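Local coordinates for similar to yteR (Bacilus subtilis) (Clostridium acetobutylicum, PDB 4WU0), which probably hydrolyses unsaturated rhamnogalacturonan fragments of pectin, as a glycoside hydrolase of family 105, at residues Ala210-Glu214 against Lys276-Tyr282; Gly203-Met207 against Met269-Ala273; Phe159-Glu163 against Ala225-Ile229. All coordinates share one frame; numbering follows the deposited sequence.

Contact 1 of 3, residues Ala210-Glu214 against Lys276-Tyr282; sequences ADTIE and KGVRLGY
Lys276 turns its CG opposite the backbone N (chi1 -180°) and then runs fully extended, while Glu214 does the same at its first torsion (chi1 -176°). Both chains reach out from neighbouring helices, and they cross at about a right angle, with Asp211 arriving beside them. The result is a salt-bridge network near the C-terminal ends of helices 199-215 and 264-279, in the (alpha/alpha)6-barrel fold of the six-hairpin clan. Lys276 NZ is gripped by Glu214 OE1 at 2.6 Å and by Asp211 OD1 at 2.9 Å, and it meets each carboxylate from above its plane. Tyr272, on the same helix as the lysine, adds its OH as a third partner of NZ and also bonds Asp211 OD1, so one hydroxyl ties the acid and the base together. Farther out, Arg279 NH1 stays 4.1 Å from Glu214 OE2, beyond a salt bridge, but two waters bridge Glu214 OE2 to Arg279 NH1 and NH2. Arg279 NE forms a salt bridge with Glu357.

Past the helix end the chain turns at Gly281, whose positive phi closes a Schellman motif with one of its two bonds weak. That turn brings the Tyr282 side chain back toward helix 199-215. Its ring is held between two aliphatic groups: Leu280 CB covers one face, and over the other Ile213 makes a CH-pi contact, with CG2 3.7 Å from the ring centroid. The packing is tight near the phenol end, where Ile213 CG2 lies 3.3 Å from Tyr282 CZ.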
loop_
_atom_site.group_PDB
_atom_site.type_symbol
_atom_site.label_atom_id
_atom_site.label_comp_id
_atom_site.label_asym_id
_atom_site.label_seq_id
_atom_site.Cartn_x
_atom_site.Cartn_y
_atom_site.Cartn_z
ATOM N N ALA A 210 5.331 -6.477 5.232
ATOM C CA ALA A 210 4.919 -7.857 5.053
ATOM C C ALA A 210 5.301 -8.378 3.665
ATOM O O ALA A 210 5.797 -9.492 3.529
ATOM C CB ALA A 210 3.414 -8.013 5.285
ATOM N N ASP A 211 5.068 -7.578 2.636
ATOM C CA ASP A 211 5.307 -8.009 1.273
ATOM C C ASP A 211 6.807 -8.054 0.939
ATOM O O ASP A 211 7.243 -8.863 0.101
ATOM C CB ASP A 211 4.604 -7.092 0.293
ATOM C CG ASP A 211 3.080 -7.156 0.381
ATOM O OD1 ASP A 211 2.525 -8.072 1.042
ATOM O OD2 ASP A 211 2.429 -6.298 -0.277
ATOM N N THR A 212 7.595 -7.187 1.570
ATOM C CA THR A 212 9.035 -7.185 1.327
ATOM C C THR A 212 9.734 -8.332 2.066
ATOM O O THR A 212 10.563 -9.052 1.500
ATOM C CB THR A 212 9.658 -5.838 1.722
ATOM O OG1 THR A 212 9.186 -4.836 0.821
ATOM C CG2 THR A 212 11.179 -5.873 1.659
ATOM N N ILE A 213 9.361 -8.540 3.324
ATOM C CA ILE A 213 9.994 -9.586 4.099
ATOM C C ILE A 213 9.759 -10.913 3.392
ATOM O O ILE A 213 10.646 -11.770 3.364
ATOM C CB ILE A 213 9.437 -9.649 5.543
ATOM C CG1 ILE A 213 9.749 -8.364 6.301
ATOM C CG2 ILE A 213 10.024 -10.840 6.306
ATOM C CD1 ILE A 213 8.878 -8.153 7.544
ATOM N N GLU A 214 8.561 -11.076 2.823
ATOM C CA GLU A 214 8.181 -12.320 2.160
ATOM C C GLU A 214 9.158 -12.730 1.056
ATOM O O GLU A 214 9.409 -13.920 0.864
ATOM C CB GLU A 214 6.741 -12.215 1.615
ATOM C CG GLU A 214 6.223 -13.499 0.984
ATOM C CD GLU A 214 4.811 -13.368 0.415
ATOM O OE1 GLU A 214 4.448 -12.273 -0.080
ATOM O OE2 GLU A 214 4.068 -14.375 0.453
ATOM N N LYS A 276 -1.508 -11.655 7.089
ATOM C CA LYS A 276 -0.347 -12.184 6.376
ATOM C C LYS A 276 0.844 -12.371 7.308
ATOM O O LYS A 276 1.581 -13.353 7.206
ATOM C CB LYS A 276 0.036 -11.234 5.234
ATOM C CG LYS A 276 1.224 -11.705 4.436
ATOM C CD LYS A 276 1.340 -10.978 3.093
ATOM C CE LYS A 276 2.513 -11.465 2.280
ATOM N NZ LYS A 276 2.441 -10.964 0.896
ATOM N N GLY A 277 1.015 -11.433 8.237
ATOM C CA GLY A 277 2.103 -11.520 9.201
ATOM C C GLY A 277 1.977 -12.756 10.072
ATOM O O GLY A 277 2.971 -13.425 10.357
ATOM N N VAL A 278 0.758 -13.089 10.483
ATOM C CA VAL A 278 0.551 -14.319 11.244
ATOM C C VAL A 278 0.825 -15.551 10.379
ATOM O O VAL A 278 1.481 -16.508 10.827
ATOM C CB VAL A 278 -0.891 -14.386 11.833
ATOM C CG1 VAL A 278 -1.177 -15.763 12.420
ATOM C CG2 VAL A 278 -1.099 -13.291 12.882
ATOM N N ARG A 279 0.320 -15.538 9.145
ATOM C CA ARG A 279 0.466 -16.681 8.250
ATOM C C ARG A 279 1.925 -17.040 7.993
ATOM O O ARG A 279 2.286 -18.213 7.943
ATOM C CB ARG A 279 -0.239 -16.421 6.912
ATOM C CG ARG A 279 -0.016 -17.542 5.895
ATOM C CD ARG A 279 -0.911 -17.412 4.651
ATOM N NE ARG A 279 -0.674 -16.195 3.876
ATOM C CZ ARG A 279 0.323 -16.029 3.011
ATOM N NH1 ARG A 279 0.442 -14.897 2.336
ATOM N NH2 ARG A 279 1.223 -16.994 2.807
ATOM N N LEU A 280 2.758 -16.020 7.822
ATOM C CA LEU A 280 4.163 -16.246 7.529
ATOM C C LEU A 280 5.031 -16.379 8.800
ATOM O O LEU A 280 6.239 -16.622 8.710
ATOM C CB LEU A 280 4.674 -15.140 6.611
ATOM C CG LEU A 280 4.069 -15.205 5.200
ATOM C CD1 LEU A 280 4.355 -13.931 4.443
ATOM C CD2 LEU A 280 4.593 -16.416 4.413
ATOM N N GLY A 281 4.422 -16.222 9.968
ATOM C CA GLY A 281 5.151 -16.370 11.220
ATOM C C GLY A 281 5.851 -15.114 11.724
ATOM O O GLY A 281 6.591 -15.189 12.721
ATOM N N TYR A 282 5.623 -13.974 11.060
ATOM C CA TYR A 282 6.253 -12.735 11.483
ATOM C C TYR A 282 5.627 -12.230 12.767
ATOM O O TYR A 282 6.307 -11.610 13.591
ATOM C CB TYR A 282 6.158 -11.639 10.418
ATOM C CG TYR A 282 6.585 -12.042 9.037
ATOM C CD1 TYR A 282 7.482 -13.067 8.835
ATOM C CD2 TYR A 282 6.086 -11.382 7.924
ATOM C CE1 TYR A 282 7.861 -13.431 7.560
ATOM C CE2 TYR A 282 6.456 -11.736 6.664
ATOM C CZ TYR A 282 7.346 -12.762 6.478
ATOM O OH TYR A 282 7.743 -13.149 5.207
HETATM O O HOH W 1 3.910 -16.825 0.929
HETATM O O HOH W 2 1.741 -14.274 -0.225
#

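Contact 2 of 3, residues Gly203-Met207 against Met269-Ala273; sequences GWYVM and MIVYA
Gly203 lies directly against Met269, their CA atoms 4.8 Å apart, and this is where helices 199-215 and 264-279 come close. Having no side chain, the glycine lets the thioether settle on its backbone, with Met269 SD 3.5 Å from Gly203 C. The two segments run nearly parallel, crossing at 19° with their axes 8.4 Å apart, as expected of neighbouring inner helices in an (alpha/alpha)6 barrel, the fold of this clan.

Next comes Trp204. Its CA-CB bond leaves the partner helix behind, but the indole swings its benzo ring back under the end of Met269. The methionine chain is extended beyond CG, which carries CE over the ring face: CE is 3.4 Å from the centroid of the six-membered ring and 11° off its normal. Met269 SD lies over the same ring at 4.2 Å from that centroid, so a Met-aromatic contact accompanies the CH-pi one. Trp204 also meets the ring of Tyr133 from helix 129-146.

Val206 points at the partner helix and presses CG2 on Ala273 CB at 3.6 Å, the small alanine admitting the branched side chain. Met207 comes last in the segment. Its chain is straight until the last torsion (chi3 -59°), where it bends to bring CE to within 3.8 Å of Met269 CG and also against Tyr272 CD2. Before that bend, Met207 CG touches Tyr272 CE2 at 3.5 Å, and SD stands oblique to the tyrosine ring in a second Met-aromatic contact.

No hydrogen bond links the two segments; their cohesion rests on dispersion, on close-fitting methyls and on polarisable sulfur against aromatic rings, all of it buried.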
loop_
_atom_site.group_PDB
_atom_site.type_symbol
_atom_site.label_atom_id
_atom_site.label_comp_id
_atom_site.label_asym_id
_atom_site.label_seq_id
_atom_site.Cartn_x
_atom_site.Cartn_y
_atom_site.Cartn_z
ATOM N N GLY A 203 -0.919 1.987 6.939
ATOM C CA GLY A 203 -1.297 0.816 6.162
ATOM C C GLY A 203 -0.285 0.510 5.059
ATOM O O GLY A 203 0.113 -0.634 4.878
ATOM N N TRP A 204 0.135 1.527 4.310
ATOM C CA TRP A 204 1.139 1.322 3.277
ATOM C C TRP A 204 2.401 0.703 3.861
ATOM O O TRP A 204 2.969 -0.229 3.302
ATOM C CB TRP A 204 1.538 2.634 2.619
ATOM C CG TRP A 204 0.493 3.299 1.706
ATOM C CD1 TRP A 204 0.123 4.619 1.728
ATOM C CD2 TRP A 204 -0.253 2.705 0.627
ATOM N NE1 TRP A 204 -0.788 4.874 0.744
ATOM C CE2 TRP A 204 -1.049 3.716 0.066
ATOM C CE3 TRP A 204 -0.329 1.420 0.082
ATOM C CZ2 TRP A 204 -1.913 3.486 -0.992
ATOM C CZ3 TRP A 204 -1.181 1.204 -0.979
ATOM C CH2 TRP A 204 -1.956 2.232 -1.509
ATOM N N TYR A 205 2.848 1.247 4.988
ATOM C CA TYR A 205 4.113 0.814 5.559
ATOM C C TYR A 205 4.028 -0.627 6.067
ATOM O O TYR A 205 4.960 -1.415 5.853
ATOM C CB TYR A 205 4.577 1.755 6.672
ATOM C CG TYR A 205 6.001 1.529 7.117
ATOM C CD1 TYR A 205 7.071 1.814 6.285
ATOM C CD2 TYR A 205 6.278 1.063 8.388
ATOM C CE1 TYR A 205 8.395 1.606 6.697
ATOM C CE2 TYR A 205 7.590 0.880 8.812
ATOM C CZ TYR A 205 8.632 1.144 7.959
ATOM O OH TYR A 205 9.916 0.930 8.366
ATOM N N VAL A 206 2.939 -0.992 6.747
ATOM C CA VAL A 206 2.834 -2.386 7.199
ATOM C C VAL A 206 2.637 -3.389 6.056
ATOM O O VAL A 206 3.195 -4.490 6.089
ATOM C CB VAL A 206 1.824 -2.606 8.357
ATOM C CG1 VAL A 206 2.280 -1.848 9.584
ATOM C CG2 VAL A 206 0.418 -2.211 7.985
ATOM N N MET A 207 1.893 -3.016 5.019
ATOM C CA MET A 207 1.830 -3.873 3.842
ATOM C C MET A 207 3.200 -4.014 3.204
ATOM O O MET A 207 3.588 -5.115 2.795
ATOM C CB MET A 207 0.888 -3.343 2.788
ATOM C CG MET A 207 0.705 -4.309 1.694
ATOM S SD MET A 207 -0.541 -3.702 0.578
ATOM C CE MET A 207 -1.810 -3.595 1.736
ATOM N N MET A 269 -5.817 -2.399 4.972
ATOM C CA MET A 269 -4.376 -2.613 4.823
ATOM C C MET A 269 -3.804 -3.193 6.106
ATOM O O MET A 269 -2.970 -4.113 6.070
ATOM C CB MET A 269 -3.678 -1.304 4.526
ATOM C CG MET A 269 -3.944 -0.765 3.172
ATOM S SD MET A 269 -3.041 0.764 2.896
ATOM C CE MET A 269 -3.711 1.188 1.304
ATOM N N ILE A 270 -4.267 -2.668 7.232
ATOM C CA ILE A 270 -3.780 -3.124 8.540
ATOM C C ILE A 270 -4.219 -4.566 8.767
ATOM O O ILE A 270 -3.447 -5.394 9.244
ATOM C CB ILE A 270 -4.282 -2.203 9.664
ATOM C CG1 ILE A 270 -3.644 -0.828 9.493
ATOM C CG2 ILE A 270 -3.991 -2.779 11.048
ATOM C CD1 ILE A 270 -4.290 0.290 10.270
ATOM N N VAL A 271 -5.474 -4.876 8.452
ATOM C CA VAL A 271 -5.971 -6.244 8.628
ATOM C C VAL A 271 -5.214 -7.227 7.740
ATOM O O VAL A 271 -4.875 -8.330 8.162
ATOM C CB VAL A 271 -7.487 -6.301 8.345
ATOM C CG1 VAL A 271 -7.991 -7.759 8.298
ATOM C CG2 VAL A 271 -8.215 -5.525 9.444
ATOM N N TYR A 272 -4.940 -6.836 6.509
ATOM C CA TYR A 272 -4.141 -7.653 5.601
ATOM C C TYR A 272 -2.778 -7.957 6.203
ATOM O O TYR A 272 -2.338 -9.098 6.194
ATOM C CB TYR A 272 -3.969 -6.913 4.283
ATOM C CG TYR A 272 -2.903 -7.483 3.370
ATOM C CD1 TYR A 272 -3.142 -8.615 2.613
ATOM C CD2 TYR A 272 -1.657 -6.893 3.284
ATOM C CE1 TYR A 272 -2.171 -9.126 1.762
ATOM C CE2 TYR A 272 -0.687 -7.388 2.436
ATOM C CZ TYR A 272 -0.950 -8.491 1.674
ATOM O OH TYR A 272 0.021 -8.951 0.823
ATOM N N ALA A 273 -2.096 -6.925 6.679
ATOM C CA ALA A 273 -0.774 -7.118 7.272
ATOM C C ALA A 273 -0.808 -8.006 8.523
ATOM O O ALA A 273 0.107 -8.811 8.739
ATOM C CB ALA A 273 -0.130 -5.773 7.572
#

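Contact 3 of 3, residues Phe159-Glu163 against Ala225-Ile229; sequences FIITE and ALIKI
Leu226 projects between Phe159 and Ile160 and meets both side chains at about a right angle, one methyl for each. Its CD2 branch goes to the phenylalanine, 4.0 Å from Phe159 CG, and approaches the ring from a slant. Phe159 starts toward the partner helix at CB, but the phenyl group then leads away, so Leu226 touches it at the root, near CB, CG and CD2. The rest of the ring runs on to Ala208, Leu209 and Thr212 of helix 199-215 and to Ala136 and Thr137 of helix 129-146. The other leucine branch, CD1, lies against the isoleucine, 4.0 Å from Ile160 CG1.

Ile160 leaves its helix at an angle to the contact and bends back to it through CG1, which stands opposite the carbonyl carbon (chi1 -71°). Its terminal CD1 reaches Ala225 CB at 4.2 Å, on the partly exposed margin. Helices 152-166 and 223-240, which these residues join, run in the same general direction, crossing at 37° with segment axes 10.6 Å apart. In a six-hairpin (alpha/alpha)6 barrel this is consistent with neighbours in the outer layer of helices, packed over an inner one.

Ile229 and Glu163 cross at a slant, both directed at the opposite helix. The glutamate chain bends at its second torsion (chi2 -102°), bringing its CG against the isoleucine, 4.0 Å from Ile229 CG2. The other branch of Ile229 extends to CD1, which sits 4.0 Å from Glu163 CB and also comes within 4.3 Å of Ile160 CA. It lies near the carbonyl oxygen of Phe159 too, an atom that accepts a hydrogen bond from Tyr205 OH.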
loop_
_atom_site.group_PDB
_atom_site.type_symbol
_atom_site.label_atom_id
_atom_site.label_comp_id
_atom_site.label_asym_id
_atom_site.label_seq_id
_atom_site.Cartn_x
_atom_site.Cartn_y
_atom_site.Cartn_z
ATOM N N PHE A 159 13.796 0.731 4.436
ATOM C CA PHE A 159 12.829 0.494 5.502
ATOM C C PHE A 159 13.350 0.893 6.866
ATOM O O PHE A 159 12.611 1.459 7.671
ATOM C CB PHE A 159 12.414 -0.981 5.553
ATOM C CG PHE A 159 11.398 -1.341 4.517
ATOM C CD1 PHE A 159 10.061 -1.176 4.775
ATOM C CD2 PHE A 159 11.788 -1.795 3.268
ATOM C CE1 PHE A 159 9.108 -1.482 3.824
ATOM C CE2 PHE A 159 10.846 -2.106 2.302
ATOM C CZ PHE A 159 9.505 -1.950 2.578
ATOM N N ILE A 160 14.615 0.570 7.134
ATOM C CA ILE A 160 15.208 0.833 8.439
ATOM C C ILE A 160 15.370 2.334 8.700
ATOM O O ILE A 160 15.086 2.811 9.784
ATOM C CB ILE A 160 16.547 0.096 8.560
ATOM C CG1 ILE A 160 16.281 -1.404 8.679
ATOM C CG2 ILE A 160 17.352 0.576 9.760
ATOM C CD1 ILE A 160 17.494 -2.301 8.443
ATOM N N ILE A 161 15.834 3.057 7.700
ATOM C CA ILE A 161 16.013 4.501 7.823
ATOM C C ILE A 161 14.651 5.185 7.942
ATOM O O ILE A 161 14.505 6.160 8.671
ATOM C CB ILE A 161 16.796 5.058 6.626
ATOM C CG1 ILE A 161 18.226 4.527 6.620
ATOM C CG2 ILE A 161 16.800 6.596 6.622
ATOM C CD1 ILE A 161 19.041 4.874 7.834
ATOM N N THR A 162 13.664 4.689 7.209
ATOM C CA THR A 162 12.336 5.274 7.295
ATOM C C THR A 162 11.793 5.137 8.714
ATOM O O THR A 162 11.260 6.082 9.278
ATOM C CB THR A 162 11.393 4.651 6.260
ATOM O OG1 THR A 162 11.879 4.978 4.955
ATOM C CG2 THR A 162 9.970 5.154 6.416
ATOM N N GLU A 163 11.928 3.966 9.316
ATOM C CA GLU A 163 11.459 3.820 10.675
ATOM C C GLU A 163 12.246 4.725 11.637
ATOM O O GLU A 163 11.655 5.335 12.525
ATOM C CB GLU A 163 11.543 2.361 11.120
ATOM C CG GLU A 163 10.907 2.097 12.462
ATOM C CD GLU A 163 11.898 1.974 13.612
ATOM O OE1 GLU A 163 13.080 2.365 13.466
ATOM O OE2 GLU A 163 11.478 1.491 14.682
ATOM N N ALA A 225 15.438 -7.482 11.541
ATOM C CA ALA A 225 15.146 -6.084 11.816
ATOM C C ALA A 225 13.790 -5.661 11.249
ATOM O O ALA A 225 13.013 -4.975 11.916
ATOM C CB ALA A 225 16.260 -5.190 11.274
ATOM N N LEU A 226 13.504 -6.038 10.009
ATOM C CA LEU A 226 12.228 -5.662 9.410
ATOM C C LEU A 226 11.065 -6.362 10.111
ATOM O O LEU A 226 10.005 -5.773 10.298
ATOM C CB LEU A 226 12.205 -5.910 7.901
ATOM C CG LEU A 226 12.673 -4.749 7.024
ATOM C CD1 LEU A 226 14.133 -4.434 7.257
ATOM C CD2 LEU A 226 12.416 -5.051 5.537
ATOM N N ILE A 227 11.266 -7.610 10.532
ATOM C CA ILE A 227 10.238 -8.318 11.274
ATOM C C ILE A 227 9.958 -7.616 12.606
ATOM O O ILE A 227 8.798 -7.448 12.996
ATOM C CB ILE A 227 10.620 -9.806 11.455
ATOM C CG1 ILE A 227 10.542 -10.515 10.101
ATOM C CG2 ILE A 227 9.711 -10.521 12.467
ATOM C CD1 ILE A 227 11.170 -11.902 10.067
ATOM N N LYS A 228 11.013 -7.175 13.283
ATOM C CA LYS A 228 10.845 -6.438 14.529
ATOM C C LYS A 228 10.066 -5.139 14.307
ATOM O O LYS A 228 9.167 -4.808 15.084
ATOM C CB LYS A 228 12.210 -6.155 15.179
ATOM C CG LYS A 228 12.113 -5.345 16.447
ATOM C CD LYS A 228 13.507 -5.048 16.989
ATOM C CE LYS A 228 13.475 -4.545 18.414
ATOM N NZ LYS A 228 14.868 -4.251 18.892
ATOM N N ILE A 229 10.416 -4.393 13.262
ATOM C CA ILE A 229 9.704 -3.167 12.943
ATOM C C ILE A 229 8.228 -3.466 12.707
ATOM O O ILE A 229 7.358 -2.751 13.184
ATOM C CB ILE A 229 10.310 -2.485 11.674
ATOM C CG1 ILE A 229 11.713 -1.966 11.987
ATOM C CG2 ILE A 229 9.413 -1.352 11.150
ATOM C CD1 ILE A 229 12.479 -1.490 10.766
#

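In the fold
Contacts 1 and 2 lie on the same pair of helices, 199-215 and 264-279, with centres 11 Å apart, and touch through Asp211 and Tyr272. The centre of contact 2 lies about 7 Å from the centre of the chain, that of contact 1 about 15 Å. Contact 3 joins helices 152-166 and 223-240, its centre about 14 Å from the centres of both; Tyr205 and Thr212 of helix 199-215 touch Phe159. Along the chain the segments come as 159-163, 203-207, 210-214, 225-229, 269-273 and 276-282, so the contacts interleave. In each contact 61 residues lie between the two segments; the same spacing in both helix pairs is consistent with repeated helical hairpins.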